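Local coordinates for protein monosaccharide-transporting ATPase (Actinobacillus succinogenes, PDB 5DTE) that probably serves as the periplasmic sugar-binding component of an ABC transporter, holding beta-D-allopyranose in the cleft between its two lobes, at residues A[131-137]-A[292-298]; A[144-149]-A[265-269]; A[156-162]-A[216-222]. All blocks are in the same frame, centred on the assembly; numbering follows the deposited sequence.

The three contacts illustrate how a two-lobed sugar-binding protein is built from parallel sheets and the helices packed against them. Contacts 1 and 3 both pair parallel strands, but in different sheets and on opposite sides of the chain's centre. Contact 1 secures an outermost strand and is only partly buried, with tyrosines along it; contact 3 joins two inner strands and is mostly buried and apolar, with asparagines gathered at one end. Contact 2 sets a helix against strand 267-269 and the residues leading into it, by amide and apolar contacts. Helix 138-152 follows directly on strand 132-135 of contact 1 and precedes strand 157-163 of contact 3; Glu-145 of contact 2 also touches Phe-221 on strand 219-222.

Contact 1: residues A[131-137]-A[292-298]; sequences FNYVGVD and IPSVYYV
Tyr-133 and Gly-135 carry the backbone pairing with residues 294-298, in which strands 132-135 and 295-297 run parallel, their axes 4.8 Å apart and only 4° from alignment. Tyr-133 N donates to Ser-294 O over 2.8 Å, almost straight at 173°, and Gly-135 N reaches Tyr-296 O at 2.8 Å. The return bonds are less uniform: Tyr-296 N to Tyr-133 O is weak, whereas Val-298 N gives Gly-135 O a bond of 2.9 Å. Just beyond, a water accepts from Asp-137 N and donates to Val-298 O, continuing the link between the two segments after direct pairing has ended.

On one face of the sheet three side chains interlock. With CG anti to the backbone N (chi1 171°), the Tyr-133 ring lies along its own strand, Gly-135 N over one face near the rim. Its edge is met in the ring plane by Val-295 CG1, 3.8 Å from Tyr-133 CD2, and by Tyr-297 CE1, 3.6 Å from Tyr-133 CE2. The side chains of the two tyrosines cross at about a right angle. The Tyr-297 ring is itself sandwiched, Val-295 CG1 over the centre of one face and Asp-137 CA over the rim of the other. On the other face Val-134 and Tyr-296 lie side by side, pointing the same way, and both touch Ile-278 of helix 272-287. Earlier along the pair, Ile-292 CD1 comes across the amide of Asn-132, 3.6 Å from its CG.

The Tyr-133 hydroxyl bonds to the carbonyl of Asp-116, and the side chain of Val-136 is about 6 Å from the bound allose. A few backbone bonds, one of them weak, hold the edge strand, while Tyr-133 and Tyr-297 pack one face and the Tyr-133 hydroxyl connects this pairing to a sugar-pocket residue.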
loop_
_atom_site.group_PDB
_atom_site.type_symbol
_atom_site.label_atom_id
_atom_site.label_comp_id
_atom_site.label_asym_id
_atom_site.label_seq_id
_atom_site.Cartn_x
_atom_site.Cartn_y
_atom_site.Cartn_z
ATOM N N PHE A 131 -1.427 4.546 -20.130
ATOM C CA PHE A 131 -1.793 5.038 -18.810
ATOM C C PHE A 131 -0.562 5.290 -17.961
ATOM O O PHE A 131 0.500 4.729 -18.211
ATOM C CB PHE A 131 -2.717 4.051 -18.114
ATOM C CG PHE A 131 -2.006 2.861 -17.533
ATOM C CD1 PHE A 131 -1.787 2.763 -16.165
ATOM C CD2 PHE A 131 -1.559 1.840 -18.347
ATOM C CE1 PHE A 131 -1.129 1.661 -15.620
ATOM C CE2 PHE A 131 -0.908 0.740 -17.808
ATOM C CZ PHE A 131 -0.692 0.651 -16.440
ATOM N N ASN A 132 -0.707 6.130 -16.945
ATOM C CA ASN A 132 0.442 6.573 -16.168
ATOM C C ASN A 132 0.282 6.246 -14.688
ATOM O O ASN A 132 -0.705 6.651 -14.079
ATOM C CB ASN A 132 0.639 8.075 -16.367
ATOM C CG ASN A 132 0.638 8.476 -17.836
ATOM O OD1 ASN A 132 1.675 8.446 -18.503
ATOM N ND2 ASN A 132 -0.537 8.846 -18.349
ATOM N N TYR A 133 1.243 5.515 -14.116
ATOM C CA TYR A 133 1.176 5.087 -12.706
ATOM C C TYR A 133 2.133 5.872 -11.819
ATOM O O TYR A 133 3.147 6.400 -12.285
ATOM C CB TYR A 133 1.463 3.576 -12.593
ATOM C CG TYR A 133 1.657 2.958 -11.185
ATOM C CD1 TYR A 133 0.570 2.670 -10.352
ATOM C CD2 TYR A 133 2.932 2.597 -10.731
ATOM C CE1 TYR A 133 0.756 2.076 -9.094
ATOM C CE2 TYR A 133 3.125 2.011 -9.489
ATOM C CZ TYR A 133 2.042 1.746 -8.666
ATOM O OH TYR A 133 2.270 1.155 -7.417
ATOM N N VAL A 134 1.777 5.959 -10.540
ATOM C CA VAL A 134 2.660 6.471 -9.494
ATOM C C VAL A 134 2.506 5.601 -8.246
ATOM O O VAL A 134 1.389 5.472 -7.737
ATOM C CB VAL A 134 2.338 7.934 -9.128
ATOM C CG1 VAL A 134 3.127 8.371 -7.883
ATOM C CG2 VAL A 134 2.617 8.844 -10.292
ATOM N N GLY A 135 3.607 5.006 -7.763
ATOM C CA GLY A 135 3.565 4.219 -6.532
ATOM C C GLY A 135 4.897 3.858 -5.902
ATOM O O GLY A 135 5.747 4.722 -5.677
ATOM N N VAL A 136 5.045 2.577 -5.577
ATOM C CA VAL A 136 6.320 1.978 -5.165
ATOM C C VAL A 136 6.447 0.548 -5.714
ATOM O O VAL A 136 5.461 -0.063 -6.138
ATOM C CB VAL A 136 6.515 1.921 -3.612
ATOM C CG1 VAL A 136 6.900 3.277 -3.059
ATOM C CG2 VAL A 136 5.296 1.344 -2.894
ATOM N N ASP A 137 7.672 0.031 -5.736
ATOM C CA ASP A 137 7.889 -1.385 -5.991
ATOM C C ASP A 137 7.506 -2.132 -4.724
ATOM O O ASP A 137 8.246 -2.113 -3.744
ATOM C CB ASP A 137 9.350 -1.653 -6.374
ATOM C CG ASP A 137 9.511 -2.864 -7.270
ATOM O OD1 ASP A 137 8.823 -3.872 -7.034
ATOM O OD2 ASP A 137 10.319 -2.805 -8.221
ATOM N N ILE A 292 5.147 12.981 -19.036
ATOM C CA ILE A 292 5.461 12.365 -17.759
ATOM C C ILE A 292 5.915 10.925 -18.026
ATOM O O ILE A 292 5.546 10.350 -19.053
ATOM C CB ILE A 292 4.235 12.356 -16.788
ATOM C CG1 ILE A 292 3.023 11.707 -17.459
ATOM C CG2 ILE A 292 3.907 13.753 -16.263
ATOM C CD1 ILE A 292 1.837 11.583 -16.567
ATOM N N PRO A 293 6.711 10.334 -17.107
ATOM C CA PRO A 293 7.025 8.902 -17.194
ATOM C C PRO A 293 5.755 8.031 -17.113
ATOM O O PRO A 293 4.767 8.475 -16.517
ATOM C CB PRO A 293 7.933 8.671 -15.979
ATOM C CG PRO A 293 7.573 9.790 -15.019
ATOM C CD PRO A 293 7.328 10.955 -15.918
ATOM N N SER A 294 5.763 6.833 -17.704
ATOM C CA SER A 294 4.610 5.939 -17.582
ATOM C C SER A 294 4.531 5.324 -16.195
ATOM O O SER A 294 3.445 4.953 -15.735
ATOM C CB SER A 294 4.646 4.832 -18.629
ATOM O OG SER A 294 3.982 5.253 -19.799
ATOM N N VAL A 295 5.689 5.211 -15.543
ATOM C CA VAL A 295 5.791 4.703 -14.174
ATOM C C VAL A 295 6.688 5.591 -13.318
ATOM O O VAL A 295 7.718 6.055 -13.770
ATOM C CB VAL A 295 6.354 3.278 -14.133
ATOM C CG1 VAL A 295 6.215 2.682 -12.723
ATOM C CG2 VAL A 295 5.656 2.409 -15.149
ATOM N N TYR A 296 6.293 5.834 -12.077
ATOM C CA TYR A 296 7.146 6.561 -11.143
ATOM C C TYR A 296 7.022 5.857 -9.793
ATOM O O TYR A 296 5.937 5.778 -9.193
ATOM C CB TYR A 296 6.766 8.057 -11.079
ATOM C CG TYR A 296 7.463 8.886 -10.015
ATOM C CD1 TYR A 296 8.477 9.791 -10.349
ATOM C CD2 TYR A 296 7.097 8.777 -8.669
ATOM C CE1 TYR A 296 9.116 10.553 -9.362
ATOM C CE2 TYR A 296 7.723 9.520 -7.685
ATOM C CZ TYR A 296 8.724 10.407 -8.032
ATOM O OH TYR A 296 9.312 11.137 -7.022
ATOM N N TYR A 297 8.155 5.315 -9.362
ATOM C CA TYR A 297 8.323 4.633 -8.087
ATOM C C TYR A 297 9.053 5.541 -7.100
ATOM O O TYR A 297 10.242 5.806 -7.277
ATOM C CB TYR A 297 9.135 3.346 -8.255
ATOM C CG TYR A 297 8.438 2.155 -8.873
ATOM C CD1 TYR A 297 7.132 1.833 -8.538
ATOM C CD2 TYR A 297 9.104 1.335 -9.783
ATOM C CE1 TYR A 297 6.497 0.730 -9.097
ATOM C CE2 TYR A 297 8.477 0.238 -10.355
ATOM C CZ TYR A 297 7.171 -0.059 -10.006
ATOM O OH TYR A 297 6.540 -1.154 -10.551
ATOM N N VAL A 298 8.342 6.009 -6.074
ATOM C CA VAL A 298 8.961 6.684 -4.939
ATOM C C VAL A 298 9.918 5.686 -4.287
ATOM O O VAL A 298 9.701 4.468 -4.389
ATOM C CB VAL A 298 7.886 7.202 -3.937
ATOM C CG1 VAL A 298 8.347 7.098 -2.509
ATOM C CG2 VAL A 298 7.533 8.627 -4.248
HETATM O O HOH W 1 10.116 1.281 -5.083
#

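Contact 2: residues A[144-149]-A[265-269]; sequences LEAKNL and QNTID
Asn-148 and Gln-265 meet through their amides in a direct hydrogen bond between helical residues 144-149 and the segment 265-269. Gln-265 NE2 donates to Asn-148 OD1 over 2.9 Å at 166°. The acceptor lies close to the Gln-265 amide plane, but the donor is tilted 31° from the plane of the Asn-148 carbonyl, and the two amides are turned obliquely against each other. A bend at chi2 (64°) brings the Gln-265 amide round to the helix.

Asn-266 also turns toward the helix, yet approaches differently. Its side chain and that of Asn-148 slide past each other in opposite directions, with their amide planes close to perpendicular, and Asn-266 ND2 lies 3.3 Å from Asn-148 OD1. The other branch of the same amide, Asn-266 OD1, rests against the aliphatic part of Glu-145, 3.2 Å from its CG. The Glu-145 and Asn-266 side chains cross obliquely, and it is the methylenes of Glu-145 that do the touching; its carboxylate goes on to bond the hydroxyl of Ser-247 through OE2.

Further along, the contact becomes apolar. Ile-268 CG1 packs 3.8 Å from Glu-145 CB, and Ile-268 CD1 lies 4.2 Å from Leu-144 CB, while Leu-149 CD1 borders on Gln-265 CB at the opposite end.

Helix 138-152 lies between helix 169-182 and strands 245-247 and 267-269. Ala-146 looks away from the contact onto helix 169-182, Leu-149 packs on strand 245-247, and strand 267-269 pairs antiparallel with strand 301-303, whose Val-302 touches both Asn-148 and Ile-268.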
loop_
_atom_site.group_PDB
_atom_site.type_symbol
_atom_site.label_atom_id
_atom_site.label_comp_id
_atom_site.label_asym_id
_atom_site.label_seq_id
_atom_site.Cartn_x
_atom_site.Cartn_y
_atom_site.Cartn_z
ATOM N N LEU A 144 12.830 -6.013 0.887
ATOM C CA LEU A 144 13.566 -5.232 1.872
ATOM C C LEU A 144 13.025 -5.444 3.291
ATOM O O LEU A 144 13.799 -5.498 4.232
ATOM C CB LEU A 144 13.535 -3.743 1.516
ATOM C CG LEU A 144 14.461 -3.207 0.414
ATOM C CD1 LEU A 144 13.933 -1.884 -0.156
ATOM C CD2 LEU A 144 15.873 -3.023 0.938
ATOM N N GLU A 145 11.707 -5.577 3.437
ATOM C CA GLU A 145 11.079 -5.685 4.752
ATOM C C GLU A 145 11.274 -7.067 5.357
ATOM O O GLU A 145 11.475 -7.200 6.564
ATOM C CB GLU A 145 9.574 -5.368 4.676
ATOM C CG GLU A 145 8.797 -5.647 5.991
ATOM C CD GLU A 145 7.277 -5.718 5.822
ATOM O OE1 GLU A 145 6.706 -5.048 4.932
ATOM O OE2 GLU A 145 6.636 -6.445 6.599
ATOM N N ALA A 146 11.193 -8.103 4.532
ATOM C CA ALA A 146 11.392 -9.456 5.041
ATOM C C ALA A 146 12.846 -9.634 5.447
ATOM O O ALA A 146 13.160 -10.181 6.503
ATOM C CB ALA A 146 10.996 -10.485 3.999
ATOM N N LYS A 147 13.721 -9.124 4.593
ATOM C CA LYS A 147 15.155 -9.272 4.760
ATOM C C LYS A 147 15.603 -8.704 6.087
ATOM O O LYS A 147 16.488 -9.262 6.731
ATOM C CB LYS A 147 15.906 -8.594 3.611
ATOM C CG LYS A 147 17.308 -9.135 3.408
ATOM C CD LYS A 147 17.811 -8.878 1.998
ATOM C CE LYS A 147 19.256 -9.318 1.850
ATOM N NZ LYS A 147 19.536 -10.530 2.666
ATOM N N ASN A 148 14.975 -7.612 6.502
ATOM C CA ASN A 148 15.339 -6.933 7.736
ATOM C C ASN A 148 14.943 -7.749 8.967
ATOM O O ASN A 148 15.698 -7.846 9.936
ATOM C CB ASN A 148 14.688 -5.554 7.766
ATOM C CG ASN A 148 15.172 -4.697 8.917
ATOM O OD1 ASN A 148 14.507 -4.592 9.950
ATOM N ND2 ASN A 148 16.326 -4.057 8.737
ATOM N N LEU A 149 13.759 -8.350 8.907
ATOM C CA LEU A 149 13.247 -9.211 9.969
ATOM C C LEU A 149 13.989 -10.549 10.023
ATOM O O LEU A 149 14.198 -11.104 11.106
ATOM C CB LEU A 149 11.749 -9.452 9.763
ATOM C CG LEU A 149 11.003 -10.466 10.638
ATOM C CD1 LEU A 149 10.686 -9.870 12.008
ATOM C CD2 LEU A 149 9.739 -10.984 9.931
ATOM N N GLN A 265 9.664 -4.534 14.706
ATOM C CA GLN A 265 11.011 -4.567 14.172
ATOM C C GLN A 265 11.194 -3.484 13.127
ATOM O O GLN A 265 12.104 -2.662 13.217
ATOM C CB GLN A 265 11.315 -5.923 13.563
ATOM C CG GLN A 265 12.550 -5.901 12.690
ATOM C CD GLN A 265 13.801 -5.590 13.483
ATOM O OE1 GLN A 265 13.909 -5.941 14.667
ATOM N NE2 GLN A 265 14.757 -4.930 12.837
ATOM N N ASN A 266 10.312 -3.490 12.136
ATOM C CA ASN A 266 10.336 -2.489 11.088
ATOM C C ASN A 266 8.995 -2.343 10.406
ATOM O O ASN A 266 8.134 -3.214 10.511
ATOM C CB ASN A 266 11.382 -2.851 10.045
ATOM C CG ASN A 266 10.917 -3.956 9.126
ATOM O OD1 ASN A 266 10.261 -3.705 8.106
ATOM N ND2 ASN A 266 11.246 -5.189 9.481
ATOM N N THR A 267 8.835 -1.231 9.697
ATOM C CA THR A 267 7.769 -1.060 8.710
ATOM C C THR A 267 8.429 -0.383 7.539
ATOM O O THR A 267 9.546 0.111 7.687
ATOM C CB THR A 267 6.604 -0.217 9.236
ATOM O OG1 THR A 267 5.473 -0.366 8.371
ATOM C CG2 THR A 267 6.989 1.240 9.302
ATOM N N ILE A 268 7.780 -0.380 6.375
ATOM C CA ILE A 268 8.321 0.328 5.203
ATOM C C ILE A 268 7.532 1.607 4.980
ATOM O O ILE A 268 6.329 1.540 4.724
ATOM C CB ILE A 268 8.268 -0.525 3.915
ATOM C CG1 ILE A 268 9.317 -1.645 3.933
ATOM C CG2 ILE A 268 8.474 0.347 2.676
ATOM C CD1 ILE A 268 10.707 -1.229 3.417
ATOM N N ASP A 269 8.188 2.764 5.116
ATOM C CA ASP A 269 7.530 4.026 4.817
ATOM C C ASP A 269 7.438 4.148 3.310
ATOM O O ASP A 269 8.442 4.235 2.599
ATOM C CB ASP A 269 8.254 5.238 5.420
ATOM C CG ASP A 269 7.431 6.542 5.291
ATOM O OD1 ASP A 269 6.223 6.469 4.958
ATOM O OD2 ASP A 269 7.985 7.640 5.538
#

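Contact 3: residues A[156-162]-A[216-222]; sequences KGNVAIL and NINGIFA
Ala-160 and Phe-221 stand at the centre of a parallel ladder between strands 157-162 and 219-222, whose axes come within 4.7 Å and are inclined by 21°. Backbone bonds pass back and forth: Ala-160 N to Gly-219 O, then Phe-221 N to Ala-160 O, both 3.1 Å, and finally Leu-162 N to Phe-221 O at 2.7 Å. Before Gly-219 the pattern shifts, and it is Asn-218 N that donates to Asn-158 O, over 3.2 Å and in the carbonyl plane. CA-H...O contacts accompany the ladder, such as Ile-161 CA to Phe-221 O.

Asparagine side chains take over where the strands begin. Asn-158 ND2 gives Asn-216 O a bond of 2.8 Å at 161°, with the acceptor lying close to the amide plane of Asn-158; the Asn-158 and Asn-216 side chains run alongside each other. The Asn-218 amide, carried by a chi1 of 69° to the neighbouring strand, spans Gly-157: its ND2 donates weakly to Lys-156 O, and its OD1 accepts weakly from Asn-158 N. The two weak bonds resemble the way a backbone peptide group would pair.

Apolar packing covers both sheet faces. On one, Ile-161 and Phe-221 point the same way, Ile-161 CG1 lying 3.9 Å from Phe-221 CD2, against helix 169-182. On the other, Leu-162 CD1 crosses to Ile-220 CG2 at 3.9 Å, and Ile-217 CD1 lies 3.8 Å from Ala-160 CB; here helix 200-213 packs on the sheet.

These are two adjacent inner strands of a parallel sheet, between strands 188-195 and 245-247, with helices on both faces: the alternating beta-alpha arrangement that builds each lobe of type I periplasmic binding proteins.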
loop_
_atom_site.group_PDB
_atom_site.type_symbol
_atom_site.label_atom_id
_atom_site.label_comp_id
_atom_site.label_asym_id
_atom_site.label_seq_id
_atom_site.Cartn_x
_atom_site.Cartn_y
_atom_site.Cartn_z
ATOM N N LYS A 156 17.468 -17.159 11.345
ATOM C CA LYS A 156 16.997 -18.489 11.748
ATOM C C LYS A 156 15.663 -18.421 12.490
ATOM O O LYS A 156 15.420 -17.486 13.263
ATOM C CB LYS A 156 18.045 -19.167 12.632
ATOM C CG LYS A 156 17.735 -20.606 13.029
ATOM C CD LYS A 156 18.908 -21.295 13.734
ATOM C CE LYS A 156 18.489 -22.647 14.312
ATOM N NZ LYS A 156 18.010 -23.633 13.270
ATOM N N GLY A 157 14.803 -19.413 12.262
ATOM C CA GLY A 157 13.530 -19.457 12.952
ATOM C C GLY A 157 12.409 -19.912 12.051
ATOM O O GLY A 157 12.658 -20.423 10.957
ATOM N N ASN A 158 11.174 -19.747 12.508
ATOM C CA ASN A 158 10.018 -20.032 11.658
ATOM C C ASN A 158 9.168 -18.786 11.527
ATOM O O ASN A 158 8.810 -18.175 12.533
ATOM C CB ASN A 158 9.179 -21.194 12.209
ATOM C CG ASN A 158 10.002 -22.447 12.445
ATOM O OD1 ASN A 158 10.356 -23.150 11.498
ATOM N ND2 ASN A 158 10.306 -22.738 13.714
ATOM N N VAL A 159 8.855 -18.406 10.291
ATOM C CA VAL A 159 8.093 -17.184 10.035
ATOM C C VAL A 159 6.679 -17.462 9.552
ATOM O O VAL A 159 6.417 -18.488 8.904
ATOM C CB VAL A 159 8.783 -16.289 8.978
ATOM C CG1 VAL A 159 10.064 -15.658 9.533
ATOM C CG2 VAL A 159 9.066 -17.087 7.722
ATOM N N ALA A 160 5.775 -16.532 9.867
ATOM C CA ALA A 160 4.398 -16.590 9.378
ATOM C C ALA A 160 4.012 -15.300 8.666
ATOM O O ALA A 160 4.185 -14.222 9.217
ATOM C CB ALA A 160 3.456 -16.856 10.508
ATOM N N ILE A 161 3.475 -15.421 7.452
ATOM C CA ILE A 161 3.077 -14.266 6.648
ATOM C C ILE A 161 1.591 -13.891 6.762
ATOM O O ILE A 161 0.714 -14.725 6.520
ATOM C CB ILE A 161 3.394 -14.516 5.162
ATOM C CG1 ILE A 161 4.897 -14.397 4.926
ATOM C CG2 ILE A 161 2.630 -13.546 4.259
ATOM C CD1 ILE A 161 5.288 -14.557 3.478
ATOM N N LEU A 162 1.303 -12.641 7.120
ATOM C CA LEU A 162 -0.083 -12.147 7.045
ATOM C C LEU A 162 -0.279 -11.340 5.749
ATOM O O LEU A 162 0.473 -10.405 5.466
ATOM C CB LEU A 162 -0.457 -11.285 8.268
ATOM C CG LEU A 162 -0.575 -11.886 9.677
ATOM C CD1 LEU A 162 -0.402 -10.799 10.720
ATOM C CD2 LEU A 162 -1.890 -12.647 9.930
ATOM N N ASN A 216 6.583 -22.485 17.659
ATOM C CA ASN A 216 7.954 -22.227 17.270
ATOM C C ASN A 216 8.022 -21.112 16.247
ATOM O O ASN A 216 8.958 -21.029 15.449
ATOM C CB ASN A 216 8.604 -23.498 16.732
ATOM C CG ASN A 216 8.818 -24.536 17.817
ATOM O OD1 ASN A 216 8.893 -24.204 19.001
ATOM N ND2 ASN A 216 8.938 -25.798 17.416
ATOM N N ILE A 217 7.021 -20.247 16.292
ATOM C CA ILE A 217 7.037 -19.046 15.484
ATOM C C ILE A 217 7.680 -17.900 16.262
ATOM O O ILE A 217 7.305 -17.643 17.408
ATOM C CB ILE A 217 5.633 -18.667 15.049
ATOM C CG1 ILE A 217 5.143 -19.668 14.015
ATOM C CG2 ILE A 217 5.620 -17.279 14.464
ATOM C CD1 ILE A 217 3.828 -19.277 13.404
ATOM N N ASN A 218 8.653 -17.236 15.633
ATOM C CA ASN A 218 9.443 -16.189 16.288
ATOM C C ASN A 218 9.502 -14.896 15.474
ATOM O O ASN A 218 10.174 -13.940 15.872
ATOM C CB ASN A 218 10.879 -16.683 16.582
ATOM C CG ASN A 218 11.740 -16.882 15.309
ATOM O OD1 ASN A 218 11.233 -17.065 14.200
ATOM N ND2 ASN A 218 13.056 -16.859 15.488
ATOM N N GLY A 219 8.794 -14.877 14.343
ATOM C CA GLY A 219 8.776 -13.736 13.437
ATOM C C GLY A 219 7.524 -13.643 12.568
ATOM O O GLY A 219 7.084 -14.643 11.984
ATOM N N ILE A 220 6.944 -12.444 12.473
ATOM C CA ILE A 220 5.729 -12.246 11.678
ATOM C C ILE A 220 5.831 -11.147 10.625
ATOM O O ILE A 220 5.969 -9.959 10.932
ATOM C CB ILE A 220 4.515 -11.915 12.555
ATOM C CG1 ILE A 220 4.220 -13.060 13.526
ATOM C CG2 ILE A 220 3.317 -11.659 11.670
ATOM C CD1 ILE A 220 3.145 -12.743 14.489
ATOM N N PHE A 221 5.747 -11.561 9.370
ATOM C CA PHE A 221 5.747 -10.642 8.270
ATOM C C PHE A 221 4.314 -10.304 7.957
ATOM O O PHE A 221 3.531 -11.200 7.635
ATOM C CB PHE A 221 6.435 -11.259 7.066
ATOM C CG PHE A 221 6.397 -10.403 5.840
ATOM C CD1 PHE A 221 7.403 -9.497 5.585
ATOM C CD2 PHE A 221 5.360 -10.508 4.934
ATOM C CE1 PHE A 221 7.373 -8.712 4.450
ATOM C CE2 PHE A 221 5.325 -9.720 3.804
ATOM C CZ PHE A 221 6.331 -8.826 3.560
ATOM N N ALA A 222 3.973 -9.019 8.065
ATOM C CA ALA A 222 2.645 -8.518 7.701
ATOM C C ALA A 222 2.691 -7.515 6.522
ATOM O O ALA A 222 3.428 -6.521 6.557
ATOM C CB ALA A 222 1.989 -7.882 8.906
#